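PDB 4L1G: peptidoglycan-N-acetylglucosamine deacetylase BC_1960 from Bacillus cereus, which removes the acetyl group from N-acetylglucosamine residues of bacterial cell-wall peptidoglycan, and from soluble chitin and N-acetylchitooligomers, in a zinc-dependent hydrolysis. Local coordinates for residues A[144-149]-A[180-185]; A[131-136]-A[151-156]. All blocks are in the same frame, centred on the assembly; numbering follows the deposited sequence. Where two conformers were deposited one is given.

Helix 143-161 takes part in both contacts, whose centres lie about 11 Å apart. In contact 1 its N-terminal part, residues 144-149, packs against helix 177-185; in contact 2 the following turns, residues 151-156, meet the loop 131-136, which carries the zinc ligands His131 and His135. Gln149 joins the two: it belongs to the first segment of contact 1, yet Gln149 OE1 lies 2.9 Å from Tyr133 N. The same Gln149 OE1 is 3.0 Å from Ser134 N, and both are probable hydrogen bonds to the metal-binding loop. Contact 2 thus holds part of the metal site, whereas the Tyr146 side chain of contact 1 stays about 11 Å from that of His131.

Contact 1 (A[144-149]-A[180-185]); sequences DEYRNQ and LKWATE
Arg147 and Tyr146, consecutive residues of helix 143-161, meet Trp182, the arginine over one indole face and the tyrosine near its six-membered ring. The Tyr146 side is the buried one. CE2 of Tyr146 comes to 3.5 Å from CE3 of Trp182, the two rings being steeply inclined at 77°, and the phenol oxygen continues past the indole until OH of Tyr146 lies 3.6 Å from CB of Ala183. A small alanine suits this spot, since it lets the phenol end come close to the helix; OH also makes a weak hydrogen bond to the carbonyl of Gln179. Behind, Leu180 and Ala183 rest on Ile190 of strand 189-191. Both helices belong to the NodB homology domain of polysaccharide deacetylases, a TIM-barrel-like fold; the axes of segments 144-149 and 180-185 approach to 11.4 Å and cross at -41°, a separation that large aromatic side chains can bridge. Arg147 stacks just as closely on the partly exposed side, its NE 3.3 Å from CD1 of Trp182. With CG set anti to the carbonyl carbon and the chain extended from there to NE, Arg147 runs across the indole: its CG sits 3.7 Å from the centroid of the six-membered ring of Trp182, while the guanidinium lies over the five-membered ring, planes 26° apart, as an off-centre cation-pi stack. Arginine fits here because its methylenes cover the hydrocarbon surface while its charged end stays at the partly exposed margin.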
loop_
_atom_site.group_PDB
_atom_site.type_symbol
_atom_site.label_atom_id
_atom_site.label_comp_id
_atom_site.label_asym_id
_atom_site.label_seq_id
_atom_site.Cartn_x
_atom_site.Cartn_y
_atom_site.Cartn_z
ATOM N N ASP A 144 12.485 12.264 15.933
ATOM C CA ASP A 144 12.684 13.392 15.026
ATOM C C ASP A 144 12.839 12.939 13.580
ATOM O O ASP A 144 12.244 13.520 12.676
ATOM C CB ASP A 144 13.895 14.230 15.441
ATOM C CG ASP A 144 13.657 15.003 16.721
ATOM O OD1 ASP A 144 14.647 15.445 17.339
ATOM O OD2 ASP A 144 12.479 15.166 17.109
ATOM N N GLU A 145 13.642 11.902 13.368
ATOM C CA GLU A 145 13.844 11.357 12.031
ATOM C C GLU A 145 12.570 10.716 11.489
ATOM O O GLU A 145 12.212 10.918 10.329
ATOM C CB GLU A 145 14.993 10.347 12.026
ATOM C CG GLU A 145 15.141 9.564 10.723
ATOM C CD GLU A 145 15.591 10.419 9.546
ATOM O OE1 GLU A 145 15.635 9.886 8.417
ATOM O OE2 GLU A 145 15.907 11.612 9.743
ATOM N N TYR A 146 11.892 9.947 12.335
ATOM C CA TYR A 146 10.624 9.323 11.970
ATOM C C TYR A 146 9.597 10.359 11.521
ATOM O O TYR A 146 9.018 10.245 10.441
ATOM C CB TYR A 146 10.078 8.515 13.145
ATOM C CG TYR A 146 8.594 8.223 13.069
ATOM C CD1 TYR A 146 8.088 7.325 12.140
ATOM C CD2 TYR A 146 7.703 8.838 13.938
ATOM C CE1 TYR A 146 6.736 7.053 12.072
ATOM C CE2 TYR A 146 6.350 8.574 13.877
ATOM C CZ TYR A 146 5.871 7.680 12.943
ATOM O OH TYR A 146 4.523 7.412 12.883
ATOM N N ARG A 147 9.386 11.374 12.351
ATOM C CA ARG A 147 8.430 12.430 12.042
ATOM C C ARG A 147 8.839 13.212 10.798
ATOM O O ARG A 147 7.991 13.588 9.988
ATOM C CB ARG A 147 8.246 13.354 13.246
ATOM C CG ARG A 147 7.579 12.656 14.420
ATOM C CD ARG A 147 7.623 13.475 15.696
ATOM N NE ARG A 147 7.013 12.747 16.808
ATOM C CZ ARG A 147 7.018 13.161 18.071
ATOM N NH1 ARG A 147 7.605 14.305 18.395
ATOM N NH2 ARG A 147 6.438 12.430 19.014
ATOM N N ASN A 148 10.139 13.436 10.640
ATOM C CA ASN A 148 10.661 14.094 9.448
ATOM C C ASN A 148 10.388 13.284 8.181
ATOM O O ASN A 148 9.998 13.840 7.157
ATOM C CB ASN A 148 12.162 14.353 9.590
ATOM C CG ASN A 148 12.705 15.248 8.491
ATOM O OD1 ASN A 148 12.057 16.214 8.085
ATOM N ND2 ASN A 148 13.899 14.928 8.002
ATOM N N GLN A 149 10.596 11.971 8.262
ATOM C CA GLN A 149 10.343 11.072 7.137
ATOM C C GLN A 149 8.890 11.154 6.681
ATOM O O GLN A 149 8.606 11.251 5.486
ATOM C CB GLN A 149 10.680 9.624 7.514
ATOM C CG GLN A 149 12.170 9.319 7.608
ATOM C CD GLN A 149 12.809 9.061 6.256
ATOM O OE1 GLN A 149 12.140 8.651 5.307
ATOM N NE2 GLN A 149 14.112 9.300 6.163
ATOM N N LEU A 180 3.699 4.851 16.425
ATOM C CA LEU A 180 2.312 4.538 16.119
ATOM C C LEU A 180 1.378 5.447 16.910
ATOM O O LEU A 180 0.333 5.867 16.412
ATOM C CB LEU A 180 2.033 3.069 16.434
ATOM C CG LEU A 180 0.651 2.500 16.119
ATOM C CD1 LEU A 180 0.251 2.800 14.681
ATOM C CD2 LEU A 180 0.647 1.001 16.375
ATOM N N LYS A 181 1.768 5.753 18.143
ATOM C CA LYS A 181 0.990 6.637 19.005
ATOM C C LYS A 181 0.923 8.048 18.428
ATOM O O LYS A 181 -0.143 8.663 18.401
ATOM C CB LYS A 181 1.583 6.662 20.414
ATOM C CG LYS A 181 0.917 7.642 21.366
ATOM C CD LYS A 181 1.484 7.497 22.771
ATOM C CE LYS A 181 1.007 8.610 23.694
ATOM N NZ LYS A 181 1.551 9.946 23.308
ATOM N N TRP A 182 2.064 8.553 17.967
ATOM C CA TRP A 182 2.120 9.869 17.338
ATOM C C TRP A 182 1.258 9.927 16.079
ATOM O O TRP A 182 0.515 10.885 15.872
ATOM C CB TRP A 182 3.565 10.249 17.007
ATOM C CG TRP A 182 3.700 11.589 16.340
ATOM C CD1 TRP A 182 3.718 12.812 16.951
ATOM C CD2 TRP A 182 3.838 11.841 14.936
ATOM N NE1 TRP A 182 3.856 13.808 16.013
ATOM C CE2 TRP A 182 3.936 13.238 14.769
ATOM C CE3 TRP A 182 3.888 11.021 13.804
ATOM C CZ2 TRP A 182 4.080 13.833 13.517
ATOM C CZ3 TRP A 182 4.032 11.613 12.561
ATOM C CH2 TRP A 182 4.127 13.005 12.428
ATOM N N ALA A 183 1.355 8.895 15.246
ATOM C CA ALA A 183 0.583 8.828 14.007
ATOM C C ALA A 183 -0.921 8.834 14.266
ATOM O O ALA A 183 -1.680 9.514 13.569
ATOM C CB ALA A 183 0.976 7.599 13.206
ATOM N N THR A 184 -1.345 8.072 15.269
ATOM C CA THR A 184 -2.747 8.042 15.668
ATOM C C THR A 184 -3.212 9.427 16.117
ATOM O O THR A 184 -4.288 9.886 15.728
ATOM C CB THR A 184 -2.983 7.034 16.808
ATOM O OG1 THR A 184 -2.505 5.743 16.412
ATOM C CG2 THR A 184 -4.467 6.937 17.145
ATOM N N GLU A 185 -2.392 10.090 16.928
ATOM C CA GLU A 185 -2.712 11.427 17.420
ATOM C C GLU A 185 -2.773 12.444 16.285
ATOM O O GLU A 185 -3.500 13.432 16.364
ATOM C CB GLU A 185 -1.697 11.872 18.474
ATOM C CG GLU A 185 -1.777 11.091 19.776
ATOM C CD GLU A 185 -0.646 11.420 20.729
ATOM O OE1 GLU A 185 -0.684 10.936 21.881
ATOM O OE2 GLU A 185 0.282 12.160 20.330
#

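Contact 2 (A[131-136]-A[151-156]); sequences HTYSHP and IKTEEI
Tyr133 and Lys152 supply the cation-pi part of this contact. The lysine chain leaves the helix with CG anti to the backbone N and then bends at chi3 (61°), which lays its end over one face of the phenol. CE of Lys152 is 3.8 Å from the ring centroid of Tyr133, a CH-pi contact, and the ammonium NZ stands 4.3 Å from the same centroid, 18° off the normal. Lysine serves well here, its aliphatic carbons packing on the ring while the ammonium also stays over the face, a water weakly joining it to Tyr133 OH. The stronger partner of that hydroxyl is Glu112.

Apolar packing is added at the ring edge: CD1 of Ile156 lies in the ring plane, 3.7 Å from CE1 of Tyr133.

Polar groups meet closer to the backbone. Thr153 OG1 is 2.9 Å from Tyr133 N, but the angle is poor for a hydrogen bond; the hydroxyl bonds instead to Gln149 O in its own helix, while Tyr133 N is taken up by the Gln149 side chain. Threonine is compact enough to let the loop approach, the CA atoms of Tyr133 and Thr153 being 5.3 Å apart. The same loop carries the zinc ligands His131 and His135 of this deacetylase's metal site.

The loop follows strand 127-130 and is flanked by two helices: 143-161, from which Lys152, Thr153 and Ile156 reach it, and 108-113, where Glu109 touches Tyr133 and where Ala111 and Glu112 pack against Ile156.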
loop_
_atom_site.group_PDB
_atom_site.type_symbol
_atom_site.label_atom_id
_atom_site.label_comp_id
_atom_site.label_asym_id
_atom_site.label_seq_id
_atom_site.Cartn_x
_atom_site.Cartn_y
_atom_site.Cartn_z
ATOM N N HIS A 131 4.711 6.237 2.426
ATOM C CA HIS A 131 5.624 5.122 2.678
ATOM C C HIS A 131 6.996 5.587 3.180
ATOM O O HIS A 131 7.995 4.888 3.002
ATOM C CB HIS A 131 5.788 4.285 1.406
ATOM C CG HIS A 131 6.243 2.881 1.656
ATOM N ND1 HIS A 131 5.677 2.073 2.620
ATOM C CD2 HIS A 131 7.203 2.135 1.058
ATOM C CE1 HIS A 131 6.272 0.894 2.610
ATOM N NE2 HIS A 131 7.202 0.905 1.673
ATOM N N THR A 132 7.017 6.752 3.829
ATOM C CA THR A 132 8.240 7.473 4.221
ATOM C C THR A 132 9.005 8.022 3.020
ATOM O O THR A 132 8.651 7.766 1.869
ATOM C CB THR A 132 9.224 6.654 5.108
ATOM O OG1 THR A 132 9.995 5.765 4.288
ATOM C CG2 THR A 132 8.488 5.876 6.194
ATOM N N TYR A 133 10.060 8.779 3.307
ATOM C CA TYR A 133 10.824 9.458 2.270
ATOM C C TYR A 133 11.887 8.575 1.625
ATOM O O TYR A 133 11.916 8.429 0.406
ATOM C CB TYR A 133 11.466 10.734 2.823
ATOM C CG TYR A 133 12.250 11.506 1.789
ATOM C CD1 TYR A 133 11.604 12.314 0.861
ATOM C CD2 TYR A 133 13.637 11.425 1.734
ATOM C CE1 TYR A 133 12.317 13.021 -0.092
ATOM C CE2 TYR A 133 14.358 12.130 0.786
ATOM C CZ TYR A 133 13.691 12.923 -0.123
ATOM O OH TYR A 133 14.401 13.625 -1.070
ATOM N N SER A 134 12.760 7.991 2.438
ATOM C CA SER A 134 13.885 7.228 1.901
ATOM C C SER A 134 13.918 5.773 2.367
ATOM O O SER A 134 14.975 5.139 2.359
ATOM C CB SER A 134 15.212 7.921 2.228
ATOM O OG SER A 134 15.364 8.096 3.625
ATOM N N HIS A 135 12.762 5.258 2.774
ATOM C CA HIS A 135 12.617 3.849 3.136
ATOM C C HIS A 135 13.593 3.360 4.218
ATOM O O HIS A 135 14.263 2.344 4.027
ATOM C CB HIS A 135 12.771 2.985 1.877
ATOM C CG HIS A 135 12.109 1.646 1.968
ATOM N ND1 HIS A 135 12.771 0.515 2.396
ATOM C CD2 HIS A 135 10.849 1.252 1.667
ATOM C CE1 HIS A 135 11.946 -0.515 2.364
ATOM N NE2 HIS A 135 10.772 -0.095 1.925
ATOM N N PRO A 136 13.684 4.069 5.357
ATOM C CA PRO A 136 14.576 3.531 6.384
ATOM C C PRO A 136 13.837 2.565 7.302
ATOM O O PRO A 136 12.604 2.553 7.313
ATOM C CB PRO A 136 14.968 4.777 7.170
ATOM C CG PRO A 136 13.741 5.622 7.115
ATOM C CD PRO A 136 13.107 5.364 5.765
ATOM N N ILE A 151 6.477 13.589 7.524
ATOM C CA ILE A 151 6.026 14.937 7.186
ATOM C C ILE A 151 6.563 15.426 5.838
ATOM O O ILE A 151 5.817 15.986 5.033
ATOM C CB ILE A 151 6.376 15.946 8.304
ATOM C CG1 ILE A 151 5.590 15.618 9.579
ATOM C CG2 ILE A 151 6.082 17.372 7.862
ATOM C CD1 ILE A 151 5.970 16.480 10.770
ATOM N N LYS A 152 7.852 15.208 5.594
ATOM C CA LYS A 152 8.456 15.565 4.318
ATOM C C LYS A 152 7.761 14.854 3.158
ATOM O O LYS A 152 7.521 15.447 2.109
ATOM C CB LYS A 152 9.953 15.244 4.323
ATOM C CG LYS A 152 10.654 15.528 3.006
ATOM C CD LYS A 152 12.146 15.762 3.200
ATOM C CE LYS A 152 12.839 14.552 3.795
ATOM N NZ LYS A 152 14.303 14.805 3.940
ATOM N N THR A 153 7.426 13.583 3.361
ATOM C CA THR A 153 6.729 12.804 2.346
ATOM C C THR A 153 5.303 13.311 2.167
ATOM O O THR A 153 4.795 13.385 1.047
ATOM C CB THR A 153 6.701 11.310 2.715
ATOM O OG1 THR A 153 8.038 10.850 2.928
ATOM C CG2 THR A 153 6.053 10.486 1.607
ATOM N N GLU A 154 4.667 13.669 3.278
ATOM C CA GLU A 154 3.304 14.178 3.247
ATOM C C GLU A 154 3.216 15.463 2.425
ATOM O O GLU A 154 2.295 15.634 1.624
ATOM C CB GLU A 154 2.800 14.422 4.671
ATOM C CG GLU A 154 1.300 14.641 4.783
ATOM C CD GLU A 154 0.515 13.345 4.909
ATOM O OE1 GLU A 154 -0.621 13.398 5.422
ATOM O OE2 GLU A 154 1.023 12.279 4.499
ATOM N N GLU A 155 4.182 16.359 2.624
ATOM C CA GLU A 155 4.225 17.625 1.897
ATOM C C GLU A 155 4.382 17.403 0.400
ATOM O O GLU A 155 3.708 18.042 -0.406
ATOM C CB GLU A 155 5.372 18.502 2.404
ATOM C CG GLU A 155 5.169 19.059 3.801
ATOM C CD GLU A 155 6.397 19.781 4.327
ATOM O OE1 GLU A 155 7.452 19.737 3.654
ATOM O OE2 GLU A 155 6.308 20.390 5.416
ATOM N N ILE A 156 5.280 16.496 0.037
ATOM C CA ILE A 156 5.526 16.168 -1.361
ATOM C C ILE A 156 4.272 15.609 -2.028
ATOM O O ILE A 156 3.883 16.050 -3.110
ATOM C CB ILE A 156 6.682 15.156 -1.496
ATOM C CG1 ILE A 156 8.007 15.809 -1.087
ATOM C CG2 ILE A 156 6.765 14.618 -2.919
ATOM C CD1 ILE A 156 9.167 14.841 -0.984
HETATM O O HOH W 1 15.709 15.535 1.021
#